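Long-range contacts in phosphatidylserine synthase (Haemophilus influenzae, PDB 3HSI), which is named as a phosphatidylserine synthase and belongs to the phospholipase D superfamily, with a PLD-like domain in its C-terminal half: residues N18-A23 against S245-F250; A184-N189 against Y232-A237; D265-V270 against H289-L294; Y280-R285 against L382-W387. All coordinates share one frame; numbering follows the deposited sequence.

Contact 1: residues N18-A23 against S245-F250; sequences NLPFLA and SVSPLF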
# COMPACT_ATOMS: atom_id res chain seq x y z
N ASN C 18 0.88 -30.60 -7.55
CA ASN C 18 -0.53 -30.59 -7.19
C ASN C 18 -1.39 -29.72 -8.13
O ASN C 18 -2.60 -29.79 -8.07
CB ASN C 18 -0.71 -30.17 -5.72
CG ASN C 18 -0.66 -31.35 -4.75
OD1 ASN C 18 -0.97 -32.49 -5.12
ND2 ASN C 18 -0.28 -31.08 -3.49
N LEU C 19 -0.77 -28.93 -9.01
CA LEU C 19 -1.55 -28.15 -9.99
C LEU C 19 -2.39 -29.01 -10.94
O LEU C 19 -1.93 -30.06 -11.38
CB LEU C 19 -0.65 -27.21 -10.83
CG LEU C 19 -0.01 -26.11 -9.97
CD1 LEU C 19 0.90 -25.25 -10.81
CD2 LEU C 19 -1.08 -25.24 -9.29
N PRO C 20 -3.62 -28.58 -11.24
CA PRO C 20 -4.43 -29.25 -12.26
C PRO C 20 -4.09 -28.70 -13.64
O PRO C 20 -3.79 -27.52 -13.78
CB PRO C 20 -5.87 -28.87 -11.87
CG PRO C 20 -5.76 -27.48 -11.28
CD PRO C 20 -4.38 -27.48 -10.57
N PHE C 21 -4.12 -29.57 -14.65
CA PHE C 21 -3.63 -29.20 -15.95
C PHE C 21 -4.56 -29.76 -16.98
O PHE C 21 -5.05 -30.86 -16.83
CB PHE C 21 -2.25 -29.81 -16.21
CG PHE C 21 -1.12 -28.97 -15.72
CD1 PHE C 21 -0.68 -27.88 -16.47
CD2 PHE C 21 -0.49 -29.29 -14.51
CE1 PHE C 21 0.37 -27.06 -16.00
CE2 PHE C 21 0.57 -28.50 -14.03
CZ PHE C 21 1.00 -27.37 -14.77
N LEU C 22 -4.79 -28.99 -18.03
CA LEU C 22 -5.64 -29.38 -19.13
C LEU C 22 -4.78 -29.66 -20.35
O LEU C 22 -3.90 -28.86 -20.73
CB LEU C 22 -6.62 -28.23 -19.37
CG LEU C 22 -7.38 -28.07 -20.68
CD1 LEU C 22 -8.38 -29.21 -20.94
CD2 LEU C 22 -8.11 -26.70 -20.62
N ALA C 23 -5.02 -30.80 -20.98
CA ALA C 23 -4.23 -31.28 -22.11
C ALA C 23 -4.35 -30.36 -23.32
O ALA C 23 -5.43 -29.87 -23.64
CB ALA C 23 -4.62 -32.71 -22.47
N SER C 245 0.42 -29.39 -21.63
CA SER C 245 -0.73 -29.01 -20.79
C SER C 245 -0.70 -27.55 -20.30
O SER C 245 0.34 -26.94 -20.23
CB SER C 245 -0.75 -29.90 -19.53
OG SER C 245 -1.32 -31.11 -19.87
N VAL C 246 -1.86 -27.04 -19.90
CA VAL C 246 -2.00 -25.66 -19.52
C VAL C 246 -2.80 -25.54 -18.22
O VAL C 246 -3.77 -26.27 -18.01
CB VAL C 246 -2.61 -24.77 -20.69
CG1 VAL C 246 -4.09 -25.13 -20.98
CG2 VAL C 246 -2.47 -23.29 -20.35
N SER C 247 -2.33 -24.69 -17.31
CA SER C 247 -3.04 -24.42 -16.05
C SER C 247 -3.25 -22.91 -15.83
O SER C 247 -2.28 -22.18 -15.67
CB SER C 247 -2.26 -25.01 -14.87
OG SER C 247 -3.04 -25.02 -13.66
N PRO C 248 -4.53 -22.43 -15.82
CA PRO C 248 -4.83 -21.00 -15.70
C PRO C 248 -4.81 -20.52 -14.25
O PRO C 248 -5.40 -21.13 -13.38
CB PRO C 248 -6.26 -20.89 -16.24
CG PRO C 248 -6.89 -22.15 -15.89
CD PRO C 248 -5.76 -23.22 -15.99
N LEU C 249 -4.18 -19.38 -14.01
CA LEU C 249 -3.82 -18.99 -12.64
C LEU C 249 -4.26 -17.57 -12.40
O LEU C 249 -4.16 -16.77 -13.31
CB LEU C 249 -2.29 -19.07 -12.48
CG LEU C 249 -1.61 -20.45 -12.59
CD1 LEU C 249 -0.09 -20.31 -12.50
CD2 LEU C 249 -2.15 -21.38 -11.46
N PHE C 250 -4.70 -17.24 -11.19
CA PHE C 250 -5.11 -15.88 -10.82
C PHE C 250 -4.46 -15.45 -9.50
O PHE C 250 -4.24 -16.24 -8.61
CB PHE C 250 -6.65 -15.75 -10.75
CG PHE C 250 -7.13 -14.40 -10.23
CD1 PHE C 250 -7.05 -13.26 -11.03
CD2 PHE C 250 -7.62 -14.28 -8.93
CE1 PHE C 250 -7.47 -12.03 -10.56
CE2 PHE C 250 -8.04 -13.05 -8.44
CZ PHE C 250 -7.96 -11.92 -9.25
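Ser-247 holds OG anti to its own backbone N (chi1 -168°), which carries the hydroxyl across to the carbonyl of Pro-20, while Phe-21 turns its ring back beside its backbone N and lays it over the same serine. Ser-247 OG donates to Pro-20 O at 2.6 Å, meeting the oxygen almost end-on (C=O...OG 170°). The CB of Ser-247 meanwhile sits over one face of the Phe-21 ring, 3.9 Å from the ring centroid and displaced toward the rim, a CH-pi contact. One small side chain thus serves both neighbours, its oxygen gripping the chain at Pro-20 and its methylene resting on one face of the ring. Phe-21 CB also packs on Ser-245 CB at 3.6 Å, and the hydroxyl of Ser-245 bonds to Val-243 O.

Beyond the ring the backbones pair. Leu-22 and Val-246 form an antiparallel hydrogen-bonded pair, Leu-22 N to Val-246 O and Val-246 N to Leu-22 O, each 2.9 Å; the first is the straighter, at 170°. Ala-23 and Ser-245 follow as a non-hydrogen-bonded pair. Leu-22 and Val-246 share one face of the sheet. Phe-21 meets the ring of Tyr-398 and touches Leu-396, and Leu-19 rests on Leu-396 and on Val-262 of helix 258-268. The result is a short antiparallel ladder, a piece of N-terminal chain bridged at Leu-22 and Ala-23 to strand 245-252, which itself pairs antiparallel with strand 391-398 in a mixed sheet of this phospholipase D-family fold.

Contact 2: residues A184-N189 against Y232-A237; sequences ADSMVN and YSLKSA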
# COMPACT_ATOMS: atom_id res chain seq x y z
N ALA C 184 -10.98 -21.64 -23.27
CA ALA C 184 -11.78 -20.47 -23.55
C ALA C 184 -12.95 -20.39 -22.57
O ALA C 184 -13.17 -19.36 -21.94
CB ALA C 184 -12.26 -20.43 -25.02
N ASP C 185 -13.69 -21.49 -22.43
CA ASP C 185 -14.84 -21.52 -21.50
C ASP C 185 -14.38 -21.17 -20.07
O ASP C 185 -15.05 -20.46 -19.37
CB ASP C 185 -15.51 -22.87 -21.51
CG ASP C 185 -16.29 -23.13 -22.79
OD1 ASP C 185 -16.51 -22.19 -23.61
OD2 ASP C 185 -16.68 -24.30 -22.98
N SER C 186 -13.21 -21.63 -19.67
CA SER C 186 -12.73 -21.38 -18.30
C SER C 186 -12.45 -19.91 -18.07
O SER C 186 -12.71 -19.38 -16.99
CB SER C 186 -11.45 -22.18 -18.04
OG SER C 186 -10.93 -21.86 -16.77
N MSE C 187 -11.91 -19.24 -19.09
CA MSE C 187 -11.56 -17.85 -18.97
C MSE C 187 -12.80 -16.91 -18.93
O MSE C 187 -12.92 -16.01 -18.06
CB MSE C 187 -10.53 -17.50 -20.05
CG MSE C 187 -9.22 -18.25 -19.78
SE MSE C 187 -7.75 -17.60 -20.85
CE MSE C 187 -7.10 -16.26 -19.56
N VAL C 188 -13.74 -17.19 -19.81
CA VAL C 188 -15.01 -16.49 -19.83
C VAL C 188 -15.81 -16.72 -18.53
O VAL C 188 -16.46 -15.82 -18.05
CB VAL C 188 -15.85 -16.98 -21.04
CG1 VAL C 188 -17.32 -16.50 -20.93
CG2 VAL C 188 -15.17 -16.56 -22.36
N ASN C 189 -15.78 -17.95 -18.00
CA ASN C 189 -16.43 -18.23 -16.73
C ASN C 189 -15.85 -17.39 -15.58
O ASN C 189 -16.60 -16.85 -14.75
CB ASN C 189 -16.40 -19.71 -16.41
CG ASN C 189 -17.42 -20.50 -17.22
OD1 ASN C 189 -18.37 -19.95 -17.75
ND2 ASN C 189 -17.23 -21.80 -17.28
N TYR C 232 -9.77 -19.85 -11.42
CA TYR C 232 -10.29 -20.42 -12.67
C TYR C 232 -10.70 -21.86 -12.36
O TYR C 232 -10.14 -22.45 -11.44
CB TYR C 232 -9.23 -20.41 -13.76
CG TYR C 232 -8.87 -19.04 -14.28
CD1 TYR C 232 -9.55 -18.50 -15.37
CD2 TYR C 232 -7.87 -18.27 -13.69
CE1 TYR C 232 -9.25 -17.26 -15.86
CE2 TYR C 232 -7.55 -17.00 -14.19
CZ TYR C 232 -8.25 -16.53 -15.29
OH TYR C 232 -8.01 -15.29 -15.83
N SER C 233 -11.67 -22.41 -13.08
CA SER C 233 -12.06 -23.83 -12.92
C SER C 233 -11.81 -24.60 -14.21
O SER C 233 -11.98 -24.08 -15.30
CB SER C 233 -13.54 -23.97 -12.56
OG SER C 233 -13.79 -23.53 -11.26
N LEU C 234 -11.40 -25.85 -14.06
CA LEU C 234 -11.19 -26.72 -15.19
C LEU C 234 -12.12 -27.91 -15.07
O LEU C 234 -12.42 -28.36 -13.96
CB LEU C 234 -9.72 -27.16 -15.23
CG LEU C 234 -8.71 -26.05 -15.51
CD1 LEU C 234 -7.29 -26.59 -15.41
CD2 LEU C 234 -8.97 -25.39 -16.88
N LYS C 235 -12.59 -28.41 -16.21
CA LYS C 235 -13.42 -29.61 -16.16
C LYS C 235 -12.64 -30.92 -16.29
O LYS C 235 -12.89 -31.85 -15.53
CB LYS C 235 -14.56 -29.54 -17.17
CG LYS C 235 -15.76 -28.82 -16.62
CD LYS C 235 -16.82 -28.56 -17.68
CE LYS C 235 -17.88 -27.63 -17.09
NZ LYS C 235 -18.27 -26.51 -18.00
N SER C 236 -11.71 -31.01 -17.24
CA SER C 236 -11.05 -32.30 -17.45
C SER C 236 -9.56 -32.32 -17.07
O SER C 236 -8.75 -32.99 -17.73
CB SER C 236 -11.36 -32.91 -18.85
OG SER C 236 -10.88 -32.10 -19.92
N ALA C 237 -9.23 -31.61 -15.98
CA ALA C 237 -7.86 -31.46 -15.47
C ALA C 237 -7.33 -32.67 -14.67
O ALA C 237 -8.05 -33.26 -13.85
CB ALA C 237 -7.74 -30.21 -14.64
O HOH W 1 -13.02 -20.62 -14.67
O HOH W 2 -9.82 -14.66 -17.67
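Ser-186 and Ser-233 make the direct polar link: Ser-186 OG donates to Ser-233 O at 2.9 Å, approaching from above the carbonyl plane, 36° out of it. Its chi1 of 176° swings the hydroxyl away from the backbone N and out toward the loop, where it also lies 3.7 Å from Tyr-232 CB. A water spans the same pair of residues, donating to Ser-186 O at 2.6 Å and accepting from Ser-233 N at 2.7 Å, so both polar backbone atoms of Ser-233 are tied to one helical residue.

Tyr-232 turns its ring edge to the helix backbone, Met-187 CA being 3.9 Å from CE1 near the ring plane. The selenomethionine side chain runs past the ring, its CG 4.0 Å from Tyr-232 CE1. A second water touches Tyr-232 OH at 2.7 Å and bonds only weakly to Met-187 O; the same hydroxyl is hydrogen-bonded to Asn-393 ND2. Farther out, Phe-190 stacks on the tyrosine, Pro-248 lies against both Tyr-232 and Ser-186, and Glu-182 takes the amide of Lys-235. Residues 232-234, in the loop from helix 216-229 to strand 245-252, thus dock on helix 181-195 of this phospholipase D-family protein.

Contact 3: residues D265-V270 against H289-L294; sequences DLFLQV and HKIATL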
# COMPACT_ATOMS: atom_id res chain seq x y z
N ASP C 265 7.56 -20.70 -6.58
CA ASP C 265 7.89 -22.12 -6.64
C ASP C 265 8.59 -22.53 -7.95
O ASP C 265 9.40 -23.45 -7.95
CB ASP C 265 6.63 -22.98 -6.38
CG ASP C 265 6.14 -22.87 -4.92
OD1 ASP C 265 6.92 -22.39 -4.04
OD2 ASP C 265 4.99 -23.25 -4.63
N LEU C 266 8.24 -21.87 -9.05
CA LEU C 266 8.92 -22.10 -10.32
C LEU C 266 10.42 -21.75 -10.16
O LEU C 266 11.27 -22.54 -10.54
CB LEU C 266 8.25 -21.32 -11.46
CG LEU C 266 6.92 -21.84 -12.06
CD1 LEU C 266 6.32 -20.82 -13.05
CD2 LEU C 266 7.14 -23.15 -12.82
N PHE C 267 10.72 -20.62 -9.54
CA PHE C 267 12.11 -20.17 -9.32
C PHE C 267 12.86 -21.12 -8.39
O PHE C 267 14.06 -21.34 -8.56
CB PHE C 267 12.13 -18.79 -8.66
CG PHE C 267 12.01 -17.63 -9.61
CD1 PHE C 267 12.88 -16.54 -9.50
CD2 PHE C 267 11.02 -17.58 -10.58
CE1 PHE C 267 12.76 -15.45 -10.36
CE2 PHE C 267 10.90 -16.49 -11.44
CZ PHE C 267 11.77 -15.43 -11.33
N LEU C 268 12.18 -21.66 -7.38
CA LEU C 268 12.84 -22.61 -6.49
C LEU C 268 13.10 -23.94 -7.13
O LEU C 268 13.95 -24.66 -6.67
CB LEU C 268 12.01 -22.86 -5.24
CG LEU C 268 11.98 -21.73 -4.24
CD1 LEU C 268 10.82 -21.97 -3.32
CD2 LEU C 268 13.29 -21.69 -3.49
N GLN C 269 12.32 -24.29 -8.16
CA GLN C 269 12.39 -25.61 -8.77
C GLN C 269 13.18 -25.67 -10.06
O GLN C 269 13.07 -26.65 -10.79
CB GLN C 269 10.97 -26.16 -9.02
CG GLN C 269 10.36 -26.79 -7.76
CD GLN C 269 11.09 -28.05 -7.37
OE1 GLN C 269 11.15 -29.00 -8.15
NE2 GLN C 269 11.67 -28.07 -6.16
N VAL C 270 13.94 -24.63 -10.37
CA VAL C 270 14.87 -24.65 -11.49
C VAL C 270 15.95 -25.73 -11.28
O VAL C 270 16.63 -25.76 -10.25
CB VAL C 270 15.52 -23.28 -11.67
CG1 VAL C 270 16.62 -23.31 -12.78
CG2 VAL C 270 14.45 -22.26 -12.00
N HIS C 289 16.14 -12.78 -3.90
CA HIS C 289 16.72 -13.83 -3.08
C HIS C 289 16.74 -15.17 -3.82
O HIS C 289 17.71 -15.91 -3.75
CB HIS C 289 15.91 -13.98 -1.80
CG HIS C 289 15.83 -12.73 -0.96
ND1 HIS C 289 16.91 -11.88 -0.76
CD2 HIS C 289 14.81 -12.21 -0.22
CE1 HIS C 289 16.55 -10.89 0.06
NE2 HIS C 289 15.28 -11.07 0.39
N LYS C 290 15.67 -15.51 -4.53
CA LYS C 290 15.65 -16.82 -5.19
C LYS C 290 16.63 -16.92 -6.35
O LYS C 290 17.20 -17.97 -6.61
CB LYS C 290 14.21 -17.22 -5.57
CG LYS C 290 13.40 -17.66 -4.35
CD LYS C 290 11.90 -17.59 -4.65
CE LYS C 290 11.09 -18.10 -3.49
NZ LYS C 290 11.19 -17.13 -2.36
N ILE C 291 16.83 -15.80 -7.06
CA ILE C 291 17.87 -15.70 -8.09
C ILE C 291 19.25 -15.92 -7.49
O ILE C 291 20.08 -16.65 -8.04
CB ILE C 291 17.88 -14.31 -8.76
CG1 ILE C 291 16.59 -14.09 -9.54
CG2 ILE C 291 19.11 -14.17 -9.67
CD1 ILE C 291 16.32 -15.19 -10.51
N ALA C 292 19.50 -15.28 -6.35
CA ALA C 292 20.81 -15.39 -5.68
C ALA C 292 21.10 -16.85 -5.30
O ALA C 292 22.25 -17.31 -5.41
CB ALA C 292 20.87 -14.49 -4.45
N THR C 293 20.07 -17.57 -4.88
CA THR C 293 20.25 -18.99 -4.51
C THR C 293 20.61 -19.84 -5.72
O THR C 293 21.51 -20.67 -5.64
CB THR C 293 18.97 -19.58 -3.86
OG1 THR C 293 18.63 -18.80 -2.72
CG2 THR C 293 19.20 -21.04 -3.43
N LEU C 294 19.87 -19.62 -6.81
CA LEU C 294 20.11 -20.30 -8.07
C LEU C 294 21.54 -20.07 -8.51
O LEU C 294 22.22 -21.02 -8.86
CB LEU C 294 19.15 -19.84 -9.16
CG LEU C 294 17.68 -20.20 -8.90
CD1 LEU C 294 16.81 -19.64 -9.97
CD2 LEU C 294 17.49 -21.79 -8.72
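Lys-290 and Leu-268 pass each other obliquely, the aliphatic part of the lysine running over the branch point of the leucine with CE 3.8 Å from Leu-268 CG. Nearer the backbone, Lys-290 CB lies 4.0 Å from Phe-267 CB. From CB outward the lysine chain is extended, chi2 and chi3 both near 180°, until chi4 of 70° bends NZ aside to Thr-286 OG1, its hydrogen-bond partner one helical turn earlier.

Phe-267 and Ile-291 also meet at a slant: the end of the isoleucine, CD1, comes 3.6 Å from CE1 of the ring, a contact that holds for one of two conformers of Ile-291 and is less certain. Leu-294 comes in nearly at a right angle to Val-270, its CD2 at 3.8 Å from Val-270 CB, and CD1 and CD2 of Leu-294 each lie 3.5 Å from Phe-267 O where helix 258-268 is ending. Beneath the two helices, Phe-267 and Ile-291 rest on Ile-276 of strand 273-277, and Val-270 touches Val-370 of strand 367-370.

No hydrogen bond joins the two segments. Between them the side chains meet through apolar carbon alone, the lysine contributing its methylenes while its ammonium group is bonded within its own helix.

Contact 4: residues Y280-R285 against L382-W387; sequences YFNFPR and LNPRAW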
# COMPACT_ATOMS: atom_id res chain seq x y z
N TYR C 280 11.02 -3.76 -16.74
CA TYR C 280 11.95 -2.98 -15.89
C TYR C 280 12.66 -3.96 -14.98
O TYR C 280 12.05 -4.88 -14.49
CB TYR C 280 11.19 -1.95 -15.00
CG TYR C 280 9.92 -1.43 -15.66
CD1 TYR C 280 9.99 -0.51 -16.70
CD2 TYR C 280 8.66 -1.92 -15.29
CE1 TYR C 280 8.84 -0.05 -17.36
CE2 TYR C 280 7.49 -1.48 -15.94
CZ TYR C 280 7.59 -0.53 -16.97
OH TYR C 280 6.46 -0.06 -17.63
N PHE C 281 13.94 -3.73 -14.72
CA PHE C 281 14.62 -4.47 -13.69
C PHE C 281 14.18 -4.01 -12.30
O PHE C 281 14.79 -3.12 -11.71
CB PHE C 281 16.13 -4.33 -13.82
CG PHE C 281 16.88 -5.24 -12.93
CD1 PHE C 281 17.04 -6.58 -13.28
CD2 PHE C 281 17.39 -4.78 -11.73
CE1 PHE C 281 17.73 -7.44 -12.48
CE2 PHE C 281 18.08 -5.64 -10.89
CZ PHE C 281 18.25 -6.98 -11.27
N ASN C 282 13.15 -4.66 -11.76
CA ASN C 282 12.62 -4.25 -10.43
C ASN C 282 11.93 -5.42 -9.73
O ASN C 282 10.74 -5.33 -9.47
CB ASN C 282 11.65 -3.05 -10.56
CG ASN C 282 11.21 -2.48 -9.20
OD1 ASN C 282 12.00 -2.41 -8.26
ND2 ASN C 282 9.94 -2.06 -9.10
N PHE C 283 12.69 -6.48 -9.42
CA PHE C 283 12.11 -7.70 -8.83
C PHE C 283 11.70 -7.47 -7.38
O PHE C 283 12.35 -6.71 -6.66
CB PHE C 283 13.07 -8.90 -8.90
CG PHE C 283 13.34 -9.37 -10.30
CD1 PHE C 283 12.33 -9.89 -11.07
CD2 PHE C 283 14.62 -9.30 -10.83
CE1 PHE C 283 12.58 -10.30 -12.42
CE2 PHE C 283 14.88 -9.71 -12.13
CZ PHE C 283 13.85 -10.20 -12.94
N PRO C 284 10.61 -8.12 -6.97
CA PRO C 284 10.31 -8.23 -5.56
C PRO C 284 11.52 -8.83 -4.87
O PRO C 284 12.22 -9.64 -5.48
CB PRO C 284 9.13 -9.22 -5.51
CG PRO C 284 8.69 -9.41 -6.90
CD PRO C 284 9.79 -9.01 -7.80
N ARG C 285 11.78 -8.42 -3.62
CA ARG C 285 12.88 -8.98 -2.83
C ARG C 285 12.86 -10.49 -2.78
O ARG C 285 13.91 -11.11 -2.86
CB ARG C 285 12.92 -8.41 -1.36
N LEU C 382 6.50 -8.90 -12.64
CA LEU C 382 7.56 -9.36 -11.73
C LEU C 382 8.16 -8.20 -10.92
O LEU C 382 9.39 -8.05 -10.81
CB LEU C 382 8.65 -10.09 -12.52
CG LEU C 382 8.11 -11.36 -13.21
CD1 LEU C 382 9.13 -11.95 -14.21
CD2 LEU C 382 7.74 -12.38 -12.13
N ASN C 383 7.26 -7.39 -10.36
CA ASN C 383 7.66 -6.25 -9.51
C ASN C 383 6.87 -6.24 -8.19
O ASN C 383 5.87 -6.93 -8.08
CB ASN C 383 7.52 -4.93 -10.29
CG ASN C 383 6.09 -4.62 -10.73
OD1 ASN C 383 5.13 -5.38 -10.50
ND2 ASN C 383 5.94 -3.49 -11.36
N PRO C 384 7.30 -5.45 -7.18
CA PRO C 384 6.52 -5.41 -5.94
C PRO C 384 5.02 -5.03 -6.06
O PRO C 384 4.24 -5.53 -5.26
CB PRO C 384 7.25 -4.38 -5.09
CG PRO C 384 8.71 -4.50 -5.63
CD PRO C 384 8.51 -4.60 -7.08
N ARG C 385 4.65 -4.16 -7.01
CA ARG C 385 3.21 -3.84 -7.31
C ARG C 385 2.41 -5.10 -7.59
O ARG C 385 1.30 -5.30 -7.07
CB ARG C 385 3.07 -3.02 -8.61
CG ARG C 385 3.26 -1.54 -8.51
CD ARG C 385 2.55 -0.86 -9.68
NE ARG C 385 1.10 -0.87 -9.47
CZ ARG C 385 0.45 -0.04 -8.67
NH1 ARG C 385 1.12 0.87 -7.97
NH2 ARG C 385 -0.87 -0.12 -8.53
N ALA C 386 2.96 -5.91 -8.50
CA ALA C 386 2.37 -7.21 -8.87
C ALA C 386 2.25 -8.13 -7.64
O ALA C 386 1.29 -8.88 -7.52
CB ALA C 386 3.18 -7.86 -9.97
N TRP C 387 3.18 -8.03 -6.71
CA TRP C 387 3.12 -8.90 -5.52
C TRP C 387 2.14 -8.47 -4.43
O TRP C 387 1.92 -9.20 -3.44
CB TRP C 387 4.52 -9.07 -4.91
CG TRP C 387 5.07 -10.45 -5.15
CD1 TRP C 387 5.35 -11.41 -4.21
CD2 TRP C 387 5.37 -11.04 -6.43
NE1 TRP C 387 5.81 -12.55 -4.82
CE2 TRP C 387 5.83 -12.35 -6.18
CE3 TRP C 387 5.27 -10.59 -7.75
CZ2 TRP C 387 6.20 -13.22 -7.22
CZ3 TRP C 387 5.63 -11.45 -8.78
CH2 TRP C 387 6.10 -12.74 -8.51
O HOH W 3 11.07 -6.77 -12.59
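The backbones meet most closely where Phe-283 and Pro-284 lie opposite Asn-383 and Pro-384, each CA pair 4.7 Å apart. No direct hydrogen bond links the segments, but two weak CA-H...O contacts bring the chains together: Phe-283 CA to Leu-382 O at 3.4 Å, nearly straight at 168°, and Asn-383 CA to Asn-282 O at 3.2 Å. A water accepts from Asn-282 N and lies 2.8 Å from Leu-382 O.

Pro-284 puts CG over one face of the Trp-387 indole, displaced toward the rim and 3.9 Å from the centroid of the six-membered ring, a CH-pi contact with the two side chains at about a right angle. Phe-283 and Leu-382 run side by side, CE1 of the ring 3.9 Å from the leucine CB. Asn-282 crosses Pro-384 with ND2 at 3.5 Å from its CD, and that amide nitrogen bonds to Lys-455 O. Asn-383 folds OD1 back to Ala-386 N (3.0 Å), an Asx motif.

Trp-387 NE1 bonds to Glu-264 of helix 258-268, and Arg-216 of the second subunit packs against Trp-387. Pro-284 is the N-cap of helix 285-296, so the contact joins the loop between strands 374-378 and 391-398 to the start of that helix, with helix 258-268 alongside.

In the fold
Contacts 1 and 2 adjoin, their centres about 10 Å apart: Leu-249 O lies against the Tyr-232 ring and Pro-20 packs on Ala-237, and along the chain contact 2 is nested within the loop that contact 1 closes. Contacts 3 and 4 follow later, about 15 Å apart between centres, with alternating segments, 280-285 leading directly into the helix that bears 289-294; both lie within the PLD-like domain. Contacts 1 and 3 are about 21 Å apart between centres, strand 245-252 being followed by helix 258-268. Contacts 1, 3 and 4 thus lie on or beside one mixed sheet, whereas helix 181-195 of contact 2 also rests on strands 52-56 and 146-148 of the other.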